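Long-range contacts in EVE domain-containing protein (Pseudomonas syringae pv. tomato str. DC3000, PDB 2EVE), which is of unknown function, but its EVE domain is related to the PUA and ASCH domains and so may bind RNA or modified nucleic-acid bases: residues Gly44-Phe49 / Glu140-Ile145; Ala60-Ile65 / Gly100-Phe105. All blocks are in the same frame, centred on the assembly; numbering follows the deposited sequence.

Contact 1: Gly44-Phe49 / Glu140-Ile145; sequences GDEFFF and EQWAAI
The phenyl ring of F48 is held between two side chains of helix 139-149, W142 on one face and I145 on the other. The aromatic half is an offset stack: the centroids of the F48 ring and the six-membered ring of W142 lie 3.8 Å apart and the planes deviate by 13°. The overlap is uneven. W142 CZ3 sits above the middle of the phenyl ring, whereas F48 CZ falls toward the rim of the indole, and the closest pair is F48 CE2 with W142 CE3 at 3.2 Å. With CG anti to the backbone N (chi1 -174°), beside the carbonyl carbon, the W142 side chain ends with its six-membered ring against F48.

The aliphatic half is a CH-pi contact. I145 CG2 stands over the face, 3.9 Å from the centroid of the F48 ring and nearest CZ, while I145 CD1, at the end of the other branch, lies nearest F48 CE2, at 3.4 Å.

Further van der Waals contacts are made by the far end of the indole. The indole turns its edge to the strand backbone, with W142 CH2 3.7 Å from F47 C. The same CH2 lies 3.8 Å from E46 CB, which meets the indole obliquely; the glutamate uses its methylene root here. Y3 of strand 3-8 also stacks with W142, and I59 and I62 of strand 58-71 touch F48.

The axes of strand 46-49 and helix 140-145 come within 10.8 Å and cross at 49°, a spacing bridged by long side chains, with the nearest CA atoms, those of F48 and W142, still 8.7 Å apart. With no hydrogen bond or salt bridge between the segments, the helix is joined to the sheet here by dispersion and ring-stacking forces, which depend on shape and fit.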
ATOM      1  N   GLY A  44     -13.426   4.828   1.082  1.00  9.61           N
ATOM      2  CA  GLY A  44     -13.257   5.881   2.066  1.00 10.79           C
ATOM      3  C   GLY A  44     -12.101   5.635   3.012  1.00 11.18           C
ATOM      4  O   GLY A  44     -11.585   6.574   3.623  1.00 12.79           O
ATOM      5  N   ASP A  45     -11.699   4.374   3.158  1.00  9.95           N
ATOM      6  CA  ASP A  45     -10.570   4.051   4.025  1.00  9.44           C
ATOM      7  C   ASP A  45      -9.356   4.787   3.476  1.00  9.55           C
ATOM      8  O   ASP A  45      -9.267   5.044   2.275  1.00 10.04           O
ATOM      9  CB  ASP A  45     -10.273   2.549   4.020  1.00  9.21           C
ATOM     10  CG  ASP A  45     -11.265   1.742   4.841  1.00 11.93           C
ATOM     11  OD1 ASP A  45     -12.165   2.334   5.475  1.00 11.11           O
ATOM     12  OD2 ASP A  45     -11.136   0.502   4.848  1.00  9.57           O
ATOM     13  N   GLU A  46      -8.425   5.136   4.353  1.00  9.36           N
ATOM     14  CA  GLU A  46      -7.218   5.829   3.924  1.00  9.71           C
ATOM     15  C   GLU A  46      -6.012   4.947   4.187  1.00  9.69           C
ATOM     16  O   GLU A  46      -6.060   4.061   5.039  1.00  9.35           O
ATOM     17  CB  GLU A  46      -7.073   7.154   4.671  1.00 11.01           C
ATOM     18  CG  GLU A  46      -8.112   8.184   4.270  1.00 14.27           C
ATOM     19  CD  GLU A  46      -8.092   9.408   5.162  1.00 18.75           C
ATOM     20  OE1 GLU A  46      -8.400   9.273   6.365  1.00 22.97           O
ATOM     21  OE2 GLU A  46      -7.772  10.504   4.659  1.00 20.63           O
ATOM     22  N   PHE A  47      -4.931   5.182   3.453  1.00  8.91           N
ATOM     23  CA  PHE A  47      -3.725   4.386   3.640  1.00  7.99           C
ATOM     24  C   PHE A  47      -2.467   5.196   3.428  1.00 10.58           C
ATOM     25  O   PHE A  47      -2.456   6.167   2.668  1.00  9.85           O
ATOM     26  CB  PHE A  47      -3.717   3.192   2.673  1.00  8.32           C
ATOM     27  CG  PHE A  47      -3.509   3.572   1.227  1.00  8.19           C
ATOM     28  CD1 PHE A  47      -2.231   3.619   0.675  1.00  8.62           C
ATOM     29  CD2 PHE A  47      -4.598   3.876   0.416  1.00  9.18           C
ATOM     30  CE1 PHE A  47      -2.043   3.967  -0.667  1.00  9.64           C
ATOM     31  CE2 PHE A  47      -4.420   4.227  -0.923  1.00  9.58           C
ATOM     32  CZ  PHE A  47      -3.146   4.269  -1.464  1.00  8.22           C
ATOM     33  N   PHE A  48      -1.407   4.798   4.121  1.00  7.59           N
ATOM     34  CA  PHE A  48      -0.122   5.452   3.952  1.00  8.53           C
ATOM     35  C   PHE A  48       0.539   4.827   2.737  1.00  8.20           C
ATOM     36  O   PHE A  48       0.586   3.602   2.605  1.00  8.18           O
ATOM     37  CB  PHE A  48       0.766   5.249   5.179  1.00  8.54           C
ATOM     38  CG  PHE A  48       0.382   6.100   6.344  1.00 11.13           C
ATOM     39  CD1 PHE A  48       0.171   7.466   6.181  1.00 10.08           C
ATOM     40  CD2 PHE A  48       0.232   5.543   7.607  1.00 11.10           C
ATOM     41  CE1 PHE A  48      -0.184   8.264   7.260  1.00  9.76           C
ATOM     42  CE2 PHE A  48      -0.123   6.333   8.694  1.00 13.22           C
ATOM     43  CZ  PHE A  48      -0.332   7.697   8.521  1.00 11.56           C
ATOM     44  N   PHE A  49       1.024   5.681   1.844  1.00  8.01           N
ATOM     45  CA  PHE A  49       1.698   5.255   0.619  1.00  9.01           C
ATOM     46  C   PHE A  49       3.180   5.128   0.980  1.00  9.54           C
ATOM     47  O   PHE A  49       3.877   6.128   1.155  1.00 10.56           O
ATOM     48  CB  PHE A  49       1.488   6.324  -0.466  1.00  9.35           C
ATOM     49  CG  PHE A  49       1.796   5.864  -1.875  1.00  6.74           C
ATOM     50  CD1 PHE A  49       3.043   5.341  -2.211  1.00  9.70           C
ATOM     51  CD2 PHE A  49       0.841   6.016  -2.880  1.00  7.43           C
ATOM     52  CE1 PHE A  49       3.335   4.977  -3.537  1.00  9.46           C
ATOM     53  CE2 PHE A  49       1.121   5.659  -4.198  1.00  7.29           C
ATOM     54  CZ  PHE A  49       2.368   5.137  -4.531  1.00  8.84           C
ATOM     55  N   GLU A 140      -4.451   4.748  16.618  1.00 15.50           N
ATOM     56  CA  GLU A 140      -3.359   5.297  17.413  1.00 15.88           C
ATOM     57  C   GLU A 140      -2.083   5.410  16.590  1.00 15.61           C
ATOM     58  O   GLU A 140      -1.366   6.408  16.676  1.00 14.78           O
ATOM     59  CB  GLU A 140      -3.086   4.428  18.645  1.00 18.28           C
ATOM     60  CG  GLU A 140      -4.330   4.010  19.411  1.00 22.84           C
ATOM     61  CD  GLU A 140      -4.886   2.681  18.928  1.00 26.05           C
ATOM     62  OE1 GLU A 140      -4.328   1.624  19.303  1.00 30.44           O
ATOM     63  OE2 GLU A 140      -5.873   2.693  18.164  1.00 22.14           O
ATOM     64  N   GLN A 141      -1.795   4.386  15.793  1.00 12.77           N
ATOM     65  CA  GLN A 141      -0.595   4.408  14.968  1.00 11.82           C
ATOM     66  C   GLN A 141      -0.722   5.482  13.898  1.00 10.75           C
ATOM     67  O   GLN A 141       0.239   6.184  13.597  1.00 10.92           O
ATOM     68  CB  GLN A 141      -0.365   3.038  14.325  1.00 10.24           C
ATOM     69  CG  GLN A 141      -0.152   1.925  15.337  1.00 12.79           C
ATOM     70  CD  GLN A 141      -0.154   0.548  14.701  1.00 12.78           C
ATOM     71  OE1 GLN A 141      -0.862   0.307  13.721  1.00 13.37           O
ATOM     72  NE2 GLN A 141       0.624  -0.372  15.269  1.00 16.25           N
ATOM     73  N   TRP A 142      -1.917   5.608  13.331  1.00 10.90           N
ATOM     74  CA  TRP A 142      -2.168   6.603  12.299  1.00 10.48           C
ATOM     75  C   TRP A 142      -1.928   8.011  12.845  1.00 10.39           C
ATOM     76  O   TRP A 142      -1.224   8.811  12.231  1.00 11.11           O
ATOM     77  CB  TRP A 142      -3.605   6.469  11.781  1.00 11.20           C
ATOM     78  CG  TRP A 142      -3.922   7.360  10.609  1.00 11.55           C
ATOM     79  CD1 TRP A 142      -4.392   8.643  10.654  1.00 11.62           C
ATOM     80  CD2 TRP A 142      -3.757   7.043   9.220  1.00  9.76           C
ATOM     81  NE1 TRP A 142      -4.526   9.144   9.379  1.00 11.22           N
ATOM     82  CE2 TRP A 142      -4.143   8.183   8.481  1.00 11.47           C
ATOM     83  CE3 TRP A 142      -3.316   5.907   8.527  1.00  9.42           C
ATOM     84  CZ2 TRP A 142      -4.105   8.218   7.082  1.00 10.09           C
ATOM     85  CZ3 TRP A 142      -3.277   5.941   7.135  1.00 10.96           C
ATOM     86  CH2 TRP A 142      -3.671   7.094   6.429  1.00  9.93           C
ATOM     87  N   ALA A 143      -2.508   8.304  14.004  1.00 11.86           N
ATOM     88  CA  ALA A 143      -2.344   9.614  14.622  1.00 13.42           C
ATOM     89  C   ALA A 143      -0.880   9.877  14.951  1.00 12.41           C
ATOM     90  O   ALA A 143      -0.391  10.995  14.796  1.00 14.72           O
ATOM     91  CB  ALA A 143      -3.189   9.703  15.889  1.00 14.84           C
ATOM     92  N   ALA A 144      -0.176   8.842  15.403  1.00 13.70           N
ATOM     93  CA  ALA A 144       1.232   8.982  15.752  1.00 12.34           C
ATOM     94  C   ALA A 144       2.069   9.350  14.534  1.00 13.70           C
ATOM     95  O   ALA A 144       2.966  10.189  14.616  1.00 13.86           O
ATOM     96  CB  ALA A 144       1.751   7.688  16.371  1.00 12.34           C
ATOM     97  N   ILE A 145       1.779   8.719  13.403  1.00 11.83           N
ATOM     98  CA  ILE A 145       2.523   9.001  12.187  1.00 12.32           C
ATOM     99  C   ILE A 145       2.205  10.401  11.664  1.00 12.03           C
ATOM    100  O   ILE A 145       3.100  11.118  11.217  1.00 12.95           O
ATOM    101  CB  ILE A 145       2.241   7.928  11.110  1.00 12.22           C
ATOM    102  CG1 ILE A 145       2.858   6.601  11.563  1.00 13.66           C
ATOM    103  CG2 ILE A 145       2.825   8.352   9.769  1.00 12.73           C
ATOM    104  CD1 ILE A 145       2.457   5.404  10.739  1.00 13.50           C
TER

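Contact 2: Ala60-Ile65 / Gly100-Phe105; sequences AGIGKI and GFVDIF
One face of the F105 ring lies over G61, whose CA is 3.9 Å from the ring centroid and only 10° off the normal, a CH-pi contact; I62 CG1 and A60 O approach the same ring obliquely. The F101 ring has D103 N over one face and I104 CB at its edge, and its side chain also touches Q19 of helix 15-21. These residues belong to an antiparallel strand pair in the mixed sheet of the EVE domain, interrupted by a classic beta bulge in which V102 and D103 both face I62.

The bonding marks the bulge: I62 O accepts from V102 N and D103 N, each at 3.1 Å and on the same face of the carbonyl plane, but the N-H...O angle is 137° from V102 N, a bent bond, and 167° from D103 N. Beyond it the register is shifted by one, and K64 pairs with G100 through two backbone bonds.

V102 packs its CB against I62 CG2 and its CG2 against K64 CB (3.6 Å). D103 OD2 forms a salt bridge with R149 of helix 139-149. At the K64 end, a water accepts from K64 NZ and donates to F101 O, at 3.0 and 2.9 Å.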
ATOM      1  N   ALA A  60       5.562   8.150   2.131  1.00 10.46           N
ATOM      2  CA  ALA A  60       5.661   9.324   1.269  1.00 11.03           C
ATOM      3  C   ALA A  60       4.387  10.140   1.113  1.00 11.26           C
ATOM      4  O   ALA A  60       4.421  11.253   0.579  1.00 11.84           O
ATOM      5  CB  ALA A  60       6.161   8.900  -0.100  1.00 11.66           C
ATOM      6  N   GLY A  61       3.267   9.593   1.566  1.00 11.18           N
ATOM      7  CA  GLY A  61       2.013  10.308   1.447  1.00 10.41           C
ATOM      8  C   GLY A  61       0.819   9.496   1.898  1.00 11.27           C
ATOM      9  O   GLY A  61       0.961   8.466   2.562  1.00 11.60           O
ATOM     10  N   ILE A  62      -0.363   9.967   1.516  1.00  9.74           N
ATOM     11  CA  ILE A  62      -1.618   9.332   1.885  1.00  9.80           C
ATOM     12  C   ILE A  62      -2.529   9.147   0.675  1.00 10.63           C
ATOM     13  O   ILE A  62      -2.590  10.003  -0.209  1.00 10.12           O
ATOM     14  CB  ILE A  62      -2.365  10.192   2.925  1.00 10.53           C
ATOM     15  CG1 ILE A  62      -1.477  10.393   4.153  1.00 10.85           C
ATOM     16  CG2 ILE A  62      -3.681   9.534   3.308  1.00  8.86           C
ATOM     17  CD1 ILE A  62      -2.064  11.363   5.170  1.00 11.86           C
ATOM     18  N   GLY A  63      -3.231   8.018   0.644  1.00 10.85           N
ATOM     19  CA  GLY A  63      -4.163   7.736  -0.433  1.00  9.79           C
ATOM     20  C   GLY A  63      -5.471   7.270   0.177  1.00  9.35           C
ATOM     21  O   GLY A  63      -5.555   7.098   1.391  1.00 10.01           O
ATOM     22  N   LYS A  64      -6.496   7.074  -0.645  1.00 10.18           N
ATOM     23  CA  LYS A  64      -7.784   6.610  -0.145  1.00 10.11           C
ATOM     24  C   LYS A  64      -8.336   5.548  -1.082  1.00 10.00           C
ATOM     25  O   LYS A  64      -7.951   5.473  -2.250  1.00 10.77           O
ATOM     26  CB  LYS A  64      -8.778   7.774  -0.036  1.00 10.82           C
ATOM     27  CG  LYS A  64      -9.170   8.391  -1.370  1.00 13.56           C
ATOM     28  CD  LYS A  64     -10.058   9.609  -1.160  1.00 16.01           C
ATOM     29  CE  LYS A  64     -10.456  10.239  -2.482  1.00 20.45           C
ATOM     30  NZ  LYS A  64     -11.270  11.468  -2.276  1.00 22.61           N
ATOM     31  N   ILE A  65      -9.237   4.721  -0.570  1.00  9.64           N
ATOM     32  CA  ILE A  65      -9.825   3.672  -1.389  1.00 10.09           C
ATOM     33  C   ILE A  65     -11.068   4.207  -2.091  1.00 10.01           C
ATOM     34  O   ILE A  65     -11.995   4.686  -1.444  1.00 11.04           O
ATOM     35  CB  ILE A  65     -10.208   2.458  -0.524  1.00 10.78           C
ATOM     36  CG1 ILE A  65      -8.973   1.959   0.242  1.00 12.47           C
ATOM     37  CG2 ILE A  65     -10.815   1.366  -1.392  1.00 12.76           C
ATOM     38  CD1 ILE A  65      -7.753   1.690  -0.632  1.00 13.03           C
ATOM     39  N   GLY A 100      -7.277   6.639  -4.622  1.00  9.65           N
ATOM     40  CA  GLY A 100      -7.266   8.042  -4.989  1.00  9.70           C
ATOM     41  C   GLY A 100      -6.258   8.830  -4.175  1.00 10.31           C
ATOM     42  O   GLY A 100      -5.872   8.419  -3.079  1.00 10.53           O
ATOM     43  N   PHE A 101      -5.831   9.970  -4.706  1.00  9.23           N
ATOM     44  CA  PHE A 101      -4.854  10.804  -4.016  1.00  9.89           C
ATOM     45  C   PHE A 101      -5.453  11.577  -2.850  1.00  9.79           C
ATOM     46  O   PHE A 101      -6.580  12.068  -2.925  1.00 10.87           O
ATOM     47  CB  PHE A 101      -4.213  11.794  -4.997  1.00 10.62           C
ATOM     48  CG  PHE A 101      -3.210  12.718  -4.363  1.00 12.13           C
ATOM     49  CD1 PHE A 101      -3.541  14.037  -4.069  1.00 10.53           C
ATOM     50  CD2 PHE A 101      -1.931  12.265  -4.059  1.00 11.35           C
ATOM     51  CE1 PHE A 101      -2.609  14.898  -3.478  1.00 12.20           C
ATOM     52  CE2 PHE A 101      -0.990  13.112  -3.470  1.00 12.87           C
ATOM     53  CZ  PHE A 101      -1.331  14.432  -3.180  1.00 11.15           C
ATOM     54  N   VAL A 102      -4.699  11.658  -1.760  1.00 11.28           N
ATOM     55  CA  VAL A 102      -5.133  12.412  -0.594  1.00 11.69           C
ATOM     56  C   VAL A 102      -4.080  13.461  -0.242  1.00 12.41           C
ATOM     57  O   VAL A 102      -4.391  14.646  -0.161  1.00 12.39           O
ATOM     58  CB  VAL A 102      -5.395  11.497   0.633  1.00 10.59           C
ATOM     59  CG1 VAL A 102      -5.696  12.352   1.861  1.00 13.37           C
ATOM     60  CG2 VAL A 102      -6.576  10.575   0.353  1.00 12.65           C
ATOM     61  N   ASP A 103      -2.832  13.041  -0.052  1.00 12.06           N
ATOM     62  CA  ASP A 103      -1.789  14.002   0.292  1.00 13.28           C
ATOM     63  C   ASP A 103      -0.388  13.486  -0.000  1.00 12.31           C
ATOM     64  O   ASP A 103      -0.151  12.280  -0.070  1.00 12.76           O
ATOM     65  CB  ASP A 103      -1.922  14.385   1.776  1.00 14.54           C
ATOM     66  CG  ASP A 103      -1.118  15.625   2.144  1.00 19.77           C
ATOM     67  OD1 ASP A 103      -0.885  16.480   1.264  1.00 22.77           O
ATOM     68  OD2 ASP A 103      -0.736  15.753   3.326  1.00 22.49           O
ATOM     69  N   ILE A 104       0.541  14.415  -0.201  1.00 12.60           N
ATOM     70  CA  ILE A 104       1.923  14.055  -0.464  1.00 13.01           C
ATOM     71  C   ILE A 104       2.785  14.802   0.548  1.00 15.32           C
ATOM     72  O   ILE A 104       2.596  15.998   0.779  1.00 16.00           O
ATOM     73  CB  ILE A 104       2.339  14.414  -1.912  1.00 14.33           C
ATOM     74  CG1 ILE A 104       3.801  14.037  -2.139  1.00 15.28           C
ATOM     75  CG2 ILE A 104       2.076  15.890  -2.186  1.00 15.49           C
ATOM     76  CD1 ILE A 104       4.266  14.211  -3.568  1.00 17.32           C
ATOM     77  N   PHE A 105       3.709  14.083   1.173  1.00 15.05           N
ATOM     78  CA  PHE A 105       4.583  14.670   2.178  1.00 16.46           C
ATOM     79  C   PHE A 105       5.756  15.412   1.549  1.00 18.59           C
ATOM     80  O   PHE A 105       6.307  14.985   0.534  1.00 18.08           O
ATOM     81  CB  PHE A 105       5.124  13.579   3.114  1.00 15.77           C
ATOM     82  CG  PHE A 105       4.065  12.871   3.927  1.00 14.91           C
ATOM     83  CD1 PHE A 105       2.740  13.297   3.920  1.00 15.70           C
ATOM     84  CD2 PHE A 105       4.408  11.780   4.722  1.00 16.73           C
ATOM     85  CE1 PHE A 105       1.775  12.650   4.698  1.00 17.74           C
ATOM     86  CE2 PHE A 105       3.452  11.128   5.501  1.00 17.85           C
ATOM     87  CZ  PHE A 105       2.134  11.563   5.489  1.00 16.61           C
TER
HETATM   88  O   HOH W   1       6.694  12.391  -0.454  1.00 19.12           O
HETATM   89  O   HOH W   2      -8.937  13.244  -1.692  1.00 34.91           O

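Overall arrangement
Contacts 1 and 2 meet at adjacent strands of one mixed sheet, their centres about 10 Å apart. Strand 46-51 pairs with strand 58-71, probably through F49 O to A60 N at 2.8 Å and F47 O to G63 N at 2.9 Å, and contact 2 extends the pairing to strand 95-110. In sequence, contact 2 is nested inside the loop closed by contact 1. Helix 139-149 serves both: W142 and L146 touch I62, and R149 touches F105. The bound tris-hydroxymethyl-methyl-ammonium, whose pocket includes Y50 and S52, lies about 13 Å from the F48 side chain and about 12 Å from that of A60, so neither contact lines it directly.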